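Local structure of phospho-2-dehydro-3-deoxyheptonate aldolase (Francisella tularensis, 3TQK) at residues H205-T210 and T215-T220; L142-P147 and S166-E171; T71-Q76 and I84-R89. The protein probably catalyses the stereospecific condensation of phosphoenolpyruvate with D-erythrose 4-phosphate to give DAHP, the first step of chorismate biosynthesis. All blocks are in the same frame, centred on the assembly; numbering follows the deposited sequence.

Contact 1 (H205-T210 and T215-T220); sequences HFLSTT and TAIFAT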
loop_
_atom_site.group_PDB
_atom_site.type_symbol
_atom_site.label_atom_id
_atom_site.label_comp_id
_atom_site.label_asym_id
_atom_site.label_seq_id
_atom_site.Cartn_x
_atom_site.Cartn_y
_atom_site.Cartn_z
ATOM N N HIS A 205 -14.924 6.957 -4.485
ATOM C CA HIS A 205 -15.579 5.682 -4.716
ATOM C C HIS A 205 -14.476 4.625 -4.755
ATOM O O HIS A 205 -13.517 4.762 -5.507
ATOM C CB HIS A 205 -16.356 5.695 -6.035
ATOM C CG HIS A 205 -17.678 6.396 -5.961
ATOM N ND1 HIS A 205 -17.793 7.751 -5.731
ATOM C CD2 HIS A 205 -18.941 5.932 -6.117
ATOM C CE1 HIS A 205 -19.070 8.091 -5.737
ATOM N NE2 HIS A 205 -19.787 7.008 -5.983
ATOM N N PHE A 206 -14.590 3.593 -3.927
ATOM C CA PHE A 206 -13.596 2.515 -3.922
ATOM C C PHE A 206 -14.187 1.193 -3.477
ATOM O O PHE A 206 -15.250 1.159 -2.877
ATOM C CB PHE A 206 -12.406 2.885 -3.037
ATOM C CG PHE A 206 -12.645 2.726 -1.546
ATOM C CD1 PHE A 206 -13.473 3.588 -0.855
ATOM C CD2 PHE A 206 -11.981 1.749 -0.832
ATOM C CE1 PHE A 206 -13.657 3.449 0.512
ATOM C CE2 PHE A 206 -12.148 1.619 0.526
ATOM C CZ PHE A 206 -12.994 2.467 1.196
ATOM N N LEU A 207 -13.477 0.109 -3.776
ATOM C CA LEU A 207 -13.903 -1.220 -3.423
ATOM C C LEU A 207 -13.479 -1.569 -1.998
ATOM O O LEU A 207 -12.307 -1.389 -1.621
ATOM C CB LEU A 207 -13.338 -2.206 -4.423
ATOM C CG LEU A 207 -13.772 -1.931 -5.864
ATOM C CD1 LEU A 207 -12.982 -2.809 -6.834
ATOM C CD2 LEU A 207 -15.276 -2.123 -6.035
ATOM N N SER A 208 -14.440 -2.038 -1.204
ATOM C CA SER A 208 -14.201 -2.398 0.187
ATOM C C SER A 208 -15.113 -3.554 0.527
ATOM O O SER A 208 -15.604 -4.232 -0.374
ATOM C CB SER A 208 -14.465 -1.215 1.119
ATOM O OG SER A 208 -13.942 -1.460 2.427
ATOM N N THR A 209 -15.327 -3.792 1.818
ATOM C CA THR A 209 -16.134 -4.918 2.261
ATOM C C THR A 209 -17.156 -4.478 3.310
ATOM O O THR A 209 -16.931 -3.506 4.037
ATOM C CB THR A 209 -15.256 -6.102 2.806
ATOM O OG1 THR A 209 -14.529 -5.689 3.975
ATOM C CG2 THR A 209 -14.266 -6.591 1.730
ATOM N N THR A 210 -18.277 -5.195 3.357
ATOM C CA THR A 210 -19.377 -4.904 4.263
ATOM C C THR A 210 -19.257 -5.697 5.564
ATOM O O THR A 210 -18.442 -6.605 5.692
ATOM C CB THR A 210 -20.715 -5.310 3.633
ATOM O OG1 THR A 210 -20.738 -6.734 3.499
ATOM C CG2 THR A 210 -20.929 -4.649 2.263
ATOM N N THR A 215 -18.188 -8.071 -0.717
ATOM C CA THR A 215 -17.517 -6.968 -1.378
ATOM C C THR A 215 -18.592 -5.961 -1.798
ATOM O O THR A 215 -19.746 -6.337 -1.974
ATOM C CB THR A 215 -16.699 -7.423 -2.617
ATOM O OG1 THR A 215 -17.538 -8.152 -3.514
ATOM C CG2 THR A 215 -15.515 -8.307 -2.220
ATOM N N ALA A 216 -18.209 -4.695 -1.940
ATOM C CA ALA A 216 -19.135 -3.617 -2.276
ATOM C C ALA A 216 -18.374 -2.403 -2.749
ATOM O O ALA A 216 -17.176 -2.283 -2.480
ATOM C CB ALA A 216 -19.972 -3.233 -1.057
ATOM N N ILE A 217 -19.071 -1.494 -3.435
ATOM C CA ILE A 217 -18.525 -0.171 -3.743
ATOM C C ILE A 217 -18.887 0.766 -2.586
ATOM O O ILE A 217 -20.043 0.790 -2.147
ATOM C CB ILE A 217 -19.110 0.386 -5.060
ATOM C CG1 ILE A 217 -18.681 -0.468 -6.254
ATOM C CG2 ILE A 217 -18.706 1.845 -5.282
ATOM C CD1 ILE A 217 -19.576 -0.270 -7.490
ATOM N N PHE A 218 -17.911 1.520 -2.083
ATOM C CA PHE A 218 -18.152 2.500 -1.026
ATOM C C PHE A 218 -17.957 3.923 -1.579
ATOM O O PHE A 218 -16.907 4.225 -2.138
ATOM C CB PHE A 218 -17.183 2.281 0.142
ATOM C CG PHE A 218 -17.601 1.212 1.139
ATOM C CD1 PHE A 218 -18.482 0.199 0.814
ATOM C CD2 PHE A 218 -17.041 1.215 2.414
ATOM C CE1 PHE A 218 -18.839 -0.780 1.751
ATOM C CE2 PHE A 218 -17.376 0.245 3.353
ATOM C CZ PHE A 218 -18.292 -0.766 3.007
ATOM N N ALA A 219 -18.979 4.769 -1.448
ATOM C CA ALA A 219 -18.863 6.194 -1.711
ATOM C C ALA A 219 -18.635 6.907 -0.392
ATOM O O ALA A 219 -19.510 6.902 0.479
ATOM C CB ALA A 219 -20.136 6.749 -2.405
ATOM N N THR A 220 -17.465 7.520 -0.246
ATOM C CA THR A 220 -17.109 8.190 0.991
ATOM C C THR A 220 -17.363 9.681 0.926
ATOM O O THR A 220 -17.566 10.245 -0.150
ATOM C CB THR A 220 -15.634 7.963 1.360
ATOM O OG1 THR A 220 -14.787 8.686 0.460
ATOM C CG2 THR A 220 -15.292 6.485 1.336
#
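H205-T209 and T215-T220 pair as the two antiparallel strands of a beta hairpin between helix 191-200 and strand 226-230, about 23 Å, centre to centre, from the middle of the subunit. Two hydrogen-bonded pairs define the register. F206 and F218 exchange bonds in both directions, F218 N reaching F206 O at 2.8 Å and nearly straight (173°), and S208 exchanges another two with A216. The non-hydrogen-bonded pairs H205-A219, L207-I217 and T209-T215 alternate with them. The strand directions make 136° over these short segments, far from fully antiparallel, so the hairpin is strongly twisted.

On the face that carries F206, S208, A216 and F218, S208 CB rides over the ring of F218 in a CH-pi contact, 3.9 Å from the ring centroid. T210 CG2 and T220 CG2 reach it from the ends, the first at that ring's edge. The F206 ring, set between backbone N and carbonyl carbon (chi1 78°), brings CE1 to F218 CB at 3.7 Å and to T220 CG2 at 3.5 Å. The hairpin is an addition to the TIM barrel of this class-I DAHP synthase and belongs to the subunit interface: I217-T220 pair antiparallel with a strand of the second subunit.

On the other face, A219 CB lies over the H205 imidazole, 3.8 Å from the ring centroid, a CH-pi contact offset toward the rim. H205 NE2 is hydrogen-bonded to K11 of the second subunit, and Y114 of that subunit stacks on the ring. Beside it L207 CD2 touches I217 CG1 at 3.8 Å.

Contact 2 (L142-P147 and S166-E171); sequences LDVITP and SQVHRE
H169 and V168 on the first turn of helix 167-173 meet L142 and V144 in the loop that follows strand 137-140, one by a hydrogen bond and the other by methyl packing. With CG anti to the carbonyl carbon (chi1 -70°), the imidazole of H169 leans towards the loop and presents NE2 to L142 O at 2.8 Å, with an N-H...O angle of 164°. The oxygen lies in the ring plane, whereas seen from L142 the donor stands well above the carbonyl plane, 59° out of it. At the other nitrogen, ND1 shares a 2.7 Å hydrogen bond with S166 OG, also in the ring plane, and either atom could be the donor. Partners at both nitrogens should fix the rotation of the ring. S166 occupies the N-cap position, but its hydroxyl is engaged by H169 and makes no capping bond.

The two segments follow neighbouring strands of the TIM barrel, 137-140 and 156-159, and so belong to its C-terminal end, where the manganese ion is bound; the L142 side chain is about 11 Å from that ion.

V144 and V168 cross at about a right angle, CG1 to CG1 at 3.4 Å, tighter than an ordinary methyl contact. V168 reaches across with the branch that lies anti to its backbone N. D143, its CB pointing away from the helix, ties the loop to itself: OD1 accepts from T146 N (2.9 Å) on the syn side, and from T146 OG1 (2.8 Å) and I145 N (3.2 Å) from above the carboxylate plane, an Asx turn extended to an Asx motif. L207 of the second subunit packs against D143, I145 and T146.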
loop_
_atom_site.group_PDB
_atom_site.type_symbol
_atom_site.label_atom_id
_atom_site.label_comp_id
_atom_site.label_asym_id
_atom_site.label_seq_id
_atom_site.Cartn_x
_atom_site.Cartn_y
_atom_site.Cartn_z
ATOM N N LEU A 142 -5.158 -1.236 8.477
ATOM C CA LEU A 142 -4.210 -2.007 7.655
ATOM C C LEU A 142 -4.698 -2.352 6.238
ATOM O O LEU A 142 -3.886 -2.431 5.303
ATOM C CB LEU A 142 -3.921 -3.329 8.375
ATOM C CG LEU A 142 -3.329 -3.265 9.788
ATOM C CD1 LEU A 142 -3.571 -4.556 10.572
ATOM C CD2 LEU A 142 -1.841 -2.948 9.650
ATOM N N ASP A 143 -6.013 -2.575 6.092
ATOM C CA ASP A 143 -6.592 -3.080 4.836
ATOM C C ASP A 143 -8.100 -2.812 4.781
ATOM O O ASP A 143 -8.626 -2.133 5.663
ATOM C CB ASP A 143 -6.276 -4.564 4.700
ATOM C CG ASP A 143 -7.074 -5.435 5.660
ATOM O OD1 ASP A 143 -7.787 -4.909 6.512
ATOM O OD2 ASP A 143 -7.009 -6.672 5.548
ATOM N N VAL A 144 -8.801 -3.319 3.759
ATOM C CA VAL A 144 -10.237 -3.023 3.601
ATOM C C VAL A 144 -11.155 -4.057 4.252
ATOM O O VAL A 144 -12.379 -3.994 4.087
ATOM C CB VAL A 144 -10.633 -2.852 2.101
ATOM C CG1 VAL A 144 -9.833 -1.715 1.460
ATOM C CG2 VAL A 144 -10.473 -4.153 1.308
ATOM N N ILE A 145 -10.579 -4.997 5.002
ATOM C CA ILE A 145 -11.348 -6.100 5.581
ATOM C C ILE A 145 -11.413 -5.981 7.111
ATOM O O ILE A 145 -12.502 -5.987 7.683
ATOM C CB ILE A 145 -10.775 -7.473 5.120
ATOM C CG1 ILE A 145 -11.002 -7.639 3.608
ATOM C CG2 ILE A 145 -11.428 -8.618 5.854
ATOM C CD1 ILE A 145 -10.300 -8.863 2.961
ATOM N N THR A 146 -10.261 -5.836 7.767
ATOM C CA THR A 146 -10.206 -5.835 9.231
ATOM C C THR A 146 -10.972 -4.689 9.894
ATOM O O THR A 146 -11.580 -4.893 10.938
ATOM C CB THR A 146 -8.746 -5.877 9.778
ATOM O OG1 THR A 146 -8.002 -4.751 9.290
ATOM C CG2 THR A 146 -8.034 -7.171 9.344
ATOM N N PRO A 147 -10.976 -3.487 9.295
ATOM C CA PRO A 147 -11.635 -2.384 9.999
ATOM C C PRO A 147 -13.104 -2.563 10.339
ATOM O O PRO A 147 -13.563 -2.017 11.336
ATOM C CB PRO A 147 -11.475 -1.216 9.027
ATOM C CG PRO A 147 -10.260 -1.546 8.258
ATOM C CD PRO A 147 -10.334 -3.015 8.054
ATOM N N SER A 166 -0.182 4.606 -0.603
ATOM C CA SER A 166 -1.092 3.589 -1.119
ATOM C C SER A 166 -2.479 4.177 -1.342
ATOM O O SER A 166 -3.102 4.679 -0.422
ATOM C CB SER A 166 -1.189 2.427 -0.137
ATOM O OG SER A 166 -2.163 1.496 -0.526
ATOM N N GLN A 167 -2.963 4.069 -2.567
ATOM C CA GLN A 167 -4.214 4.695 -2.960
ATOM C C GLN A 167 -5.417 4.198 -2.143
ATOM O O GLN A 167 -6.253 5.008 -1.710
ATOM C CB GLN A 167 -4.445 4.481 -4.455
ATOM C CG GLN A 167 -5.721 5.132 -5.011
ATOM C CD GLN A 167 -5.796 6.638 -4.797
ATOM O OE1 GLN A 167 -6.884 7.182 -4.593
ATOM N NE2 GLN A 167 -4.655 7.314 -4.840
ATOM N N VAL A 168 -5.513 2.894 -1.914
ATOM C CA VAL A 168 -6.691 2.363 -1.221
ATOM C C VAL A 168 -6.672 2.777 0.252
ATOM O O VAL A 168 -7.727 2.893 0.870
ATOM C CB VAL A 168 -6.847 0.821 -1.364
ATOM C CG1 VAL A 168 -8.170 0.335 -0.704
ATOM C CG2 VAL A 168 -6.849 0.419 -2.847
ATOM N N HIS A 169 -5.479 3.026 0.795
ATOM C CA HIS A 169 -5.364 3.484 2.174
ATOM C C HIS A 169 -5.837 4.933 2.364
ATOM O O HIS A 169 -6.501 5.247 3.358
ATOM C CB HIS A 169 -3.948 3.253 2.702
ATOM C CG HIS A 169 -3.647 1.803 2.908
ATOM N ND1 HIS A 169 -3.232 0.978 1.882
ATOM C CD2 HIS A 169 -3.798 1.009 3.996
ATOM C CE1 HIS A 169 -3.091 -0.253 2.346
ATOM N NE2 HIS A 169 -3.428 -0.261 3.626
ATOM N N ARG A 170 -5.527 5.798 1.399
ATOM C CA ARG A 170 -6.078 7.150 1.399
ATOM C C ARG A 170 -7.610 7.081 1.245
ATOM O O ARG A 170 -8.351 7.733 1.970
ATOM C CB ARG A 170 -5.436 7.972 0.284
ATOM C CG ARG A 170 -3.932 8.130 0.443
ATOM C CD ARG A 170 -3.243 8.552 -0.854
ATOM N NE ARG A 170 -1.840 8.899 -0.610
ATOM C CZ ARG A 170 -1.114 9.716 -1.364
ATOM N NH1 ARG A 170 -1.628 10.267 -2.447
ATOM N NH2 ARG A 170 0.147 9.970 -1.045
ATOM N N GLU A 171 -8.083 6.236 0.347
ATOM C CA GLU A 171 -9.525 6.071 0.138
ATOM C C GLU A 171 -10.236 5.545 1.379
ATOM O O GLU A 171 -11.304 6.044 1.772
ATOM C CB GLU A 171 -9.748 5.115 -1.019
ATOM C CG GLU A 171 -9.252 5.680 -2.355
ATOM C CD GLU A 171 -9.215 4.659 -3.460
ATOM O OE1 GLU A 171 -9.208 3.440 -3.196
ATOM O OE2 GLU A 171 -9.189 5.087 -4.618
#

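Contact 3 (T71-Q76 and I84-R89); sequences TKLKEQ and ILIIMR
L73 turns CG anti to its own backbone nitrogen (chi1 -165°), and a chi2 of 66° then spreads its two methyls over the strand; I86 (chi1 -70°) places CG1 beside its backbone nitrogen and CG2 anti to it, and CG2 is the branch that meets L73. The result is a single leucine from helix 63-80 set against two alternate residues of strand 84-89. CG2 of I86 is 3.7 Å from CD2 of L73, 3.8 Å from its CG and 4.0 Å from its CD1, so the methyl lies against the flank of the leucine's branched end, about equally far from the three carbons. CD2 also reaches CB of M88, a selenomethionine, at 3.9 Å. CB is the closest atom of M88 to the leucine, and the chain runs on extended from there.

The contact is wholly apolar: no hydrogen bond crosses it, all three residues are buried, and the two segments bury 180 Å² together. Its closest backbone approach is that of L73 and M88, 8.0 Å between CA atoms, a gap filled by side chains. I86 and M88 both direct CB towards the helix, whereas I87 between them directs its own away, the alternation expected of a strand that shows the helix one face.

Strand 51-56, helix 63-80 and strand 84-89 form a beta-alpha-beta unit of the TIM barrel, with the helix on the outside. V55 of the preceding strand touches both L73 and I86, and L135 packs on L73 as well. L85 and I87 bond through their backbones to strand 51-56, and M88 bonds to P136 just before strand 137-140. K72 and Q76 of helix 63-80 lie against helix 327-344, K72 on F327 and Q76 on F327 and V331.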
loop_
_atom_site.group_PDB
_atom_site.type_symbol
_atom_site.label_atom_id
_atom_site.label_comp_id
_atom_site.label_asym_id
_atom_site.label_seq_id
_atom_site.Cartn_x
_atom_site.Cartn_y
_atom_site.Cartn_z
ATOM N N THR A 71 -5.448 -0.512 32.962
ATOM C CA THR A 71 -5.838 -0.136 34.310
ATOM C C THR A 71 -4.897 0.924 34.882
ATOM O O THR A 71 -5.340 1.941 35.414
ATOM C CB THR A 71 -5.844 -1.363 35.240
ATOM O OG1 THR A 71 -6.611 -2.410 34.626
ATOM C CG2 THR A 71 -6.420 -1.003 36.620
ATOM N N LYS A 72 -3.599 0.675 34.760
ATOM C CA LYS A 72 -2.597 1.626 35.214
ATOM C C LYS A 72 -2.723 2.944 34.456
ATOM O O LYS A 72 -2.651 4.003 35.052
ATOM C CB LYS A 72 -1.181 1.052 35.065
ATOM C CG LYS A 72 -0.763 0.110 36.211
ATOM C CD LYS A 72 0.639 -0.493 35.982
ATOM C CE LYS A 72 1.523 -0.392 37.235
ATOM N NZ LYS A 72 0.907 -1.012 38.444
ATOM N N LEU A 73 -2.922 2.874 33.146
ATOM C CA LEU A 73 -3.064 4.086 32.344
ATOM C C LEU A 73 -4.313 4.880 32.754
ATOM O O LEU A 73 -4.247 6.085 32.955
ATOM C CB LEU A 73 -3.103 3.741 30.849
ATOM C CG LEU A 73 -2.894 4.902 29.879
ATOM C CD1 LEU A 73 -1.485 5.470 29.989
ATOM C CD2 LEU A 73 -3.184 4.454 28.472
ATOM N N LYS A 74 -5.441 4.194 32.902
ATOM C CA LYS A 74 -6.691 4.854 33.252
ATOM C C LYS A 74 -6.539 5.590 34.582
ATOM O O LYS A 74 -7.126 6.637 34.769
ATOM C CB LYS A 74 -7.858 3.854 33.259
ATOM C CG LYS A 74 -9.233 4.411 33.636
ATOM C CD LYS A 74 -9.765 5.419 32.607
ATOM C CE LYS A 74 -11.068 6.071 33.077
ATOM N NZ LYS A 74 -11.399 7.271 32.245
ATOM N N GLU A 75 -5.704 5.073 35.471
ATOM C CA GLU A 75 -5.450 5.704 36.759
ATOM C C GLU A 75 -4.779 7.057 36.620
ATOM O O GLU A 75 -4.972 7.923 37.463
ATOM C CB GLU A 75 -4.553 4.824 37.639
ATOM C CG GLU A 75 -5.268 3.781 38.470
ATOM C CD GLU A 75 -4.329 3.111 39.483
ATOM O OE1 GLU A 75 -4.595 3.212 40.704
ATOM O OE2 GLU A 75 -3.323 2.501 39.052
ATOM N N GLN A 76 -3.971 7.226 35.580
ATOM C CA GLN A 76 -3.250 8.472 35.367
ATOM C C GLN A 76 -4.107 9.549 34.720
ATOM O O GLN A 76 -3.765 10.736 34.789
ATOM C CB GLN A 76 -2.044 8.236 34.462
ATOM C CG GLN A 76 -1.023 7.294 35.037
ATOM C CD GLN A 76 -0.420 7.825 36.310
ATOM O OE1 GLN A 76 0.019 8.972 36.370
ATOM N NE2 GLN A 76 -0.403 6.997 37.339
ATOM N N ILE A 84 -3.801 17.007 28.880
ATOM C CA ILE A 84 -3.424 15.918 27.989
ATOM C C ILE A 84 -4.634 15.052 27.680
ATOM O O ILE A 84 -5.408 14.746 28.577
ATOM C CB ILE A 84 -2.374 15.042 28.706
ATOM C CG1 ILE A 84 -0.972 15.584 28.492
ATOM C CG2 ILE A 84 -2.392 13.632 28.217
ATOM C CD1 ILE A 84 0.047 14.804 29.330
ATOM N N LEU A 85 -4.794 14.656 26.419
ATOM C CA LEU A 85 -5.765 13.622 26.061
ATOM C C LEU A 85 -4.996 12.322 25.839
ATOM O O LEU A 85 -4.195 12.227 24.906
ATOM C CB LEU A 85 -6.549 13.995 24.806
ATOM C CG LEU A 85 -7.597 12.972 24.339
ATOM C CD1 LEU A 85 -8.692 12.754 25.397
ATOM C CD2 LEU A 85 -8.222 13.386 23.007
ATOM N N ILE A 86 -5.222 11.342 26.717
ATOM C CA ILE A 86 -4.544 10.054 26.651
ATOM C C ILE A 86 -5.384 9.102 25.833
ATOM O O ILE A 86 -6.581 8.930 26.098
ATOM C CB ILE A 86 -4.290 9.447 28.049
ATOM C CG1 ILE A 86 -3.228 10.262 28.792
ATOM C CG2 ILE A 86 -3.811 8.010 27.924
ATOM C CD1 ILE A 86 -3.158 9.995 30.259
ATOM N N ILE A 87 -4.752 8.522 24.815
ATOM C CA ILE A 87 -5.377 7.532 23.954
ATOM C C ILE A 87 -4.497 6.301 23.976
ATOM O O ILE A 87 -3.302 6.392 23.718
ATOM C CB ILE A 87 -5.485 8.015 22.501
ATOM C CG1 ILE A 87 -6.319 9.300 22.429
ATOM C CG2 ILE A 87 -6.109 6.906 21.628
ATOM C CD1 ILE A 87 -6.416 9.874 21.044
HETATM N N MSE A 88 -5.067 5.155 24.306
HETATM C CA MSE A 88 -4.247 3.963 24.394
HETATM C C MSE A 88 -3.990 3.311 23.053
HETATM O O MSE A 88 -4.908 3.060 22.280
HETATM C CB MSE A 88 -4.832 2.893 25.276
HETATM C CG MSE A 88 -3.910 1.670 25.216
HETATM SE SE MSE A 88 -4.159 0.603 26.675
HETATM C CE MSE A 88 -3.237 -1.061 26.155
ATOM N N ARG A 89 -2.725 2.979 22.849
ATOM C CA ARG A 89 -2.243 2.360 21.633
ATOM C C ARG A 89 -2.559 0.868 21.678
ATOM O O ARG A 89 -2.071 0.138 22.553
ATOM C CB ARG A 89 -0.738 2.613 21.552
ATOM C CG ARG A 89 -0.045 2.150 20.314
ATOM C CD ARG A 89 1.472 2.155 20.535
ATOM N NE ARG A 89 2.077 1.310 19.521
ATOM C CZ ARG A 89 2.443 1.718 18.313
ATOM N NH1 ARG A 89 2.335 2.990 17.965
ATOM N NH2 ARG A 89 2.945 0.841 17.448
#

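From the N terminus, contact 3 comes first and closes the short loop between helix 63-80 and strand 84-89. Contact 2 spans 18 intervening residues, which include barrel strand 156-159, and joins the loop after strand 137-140 to the helix after strand 156-159. Contact 1 closes last, across the four-residue turn of the hairpin. The three follow in series; none nests in or crosses another. Contacts 1 and 2 touch, T209 OG1 lying 2.7 Å from V144 O in a probable hydrogen bond, and both face the second subunit. Contact 3 lies on the opposite side of the chain's centre, its centre about 34 Å from that of contact 1.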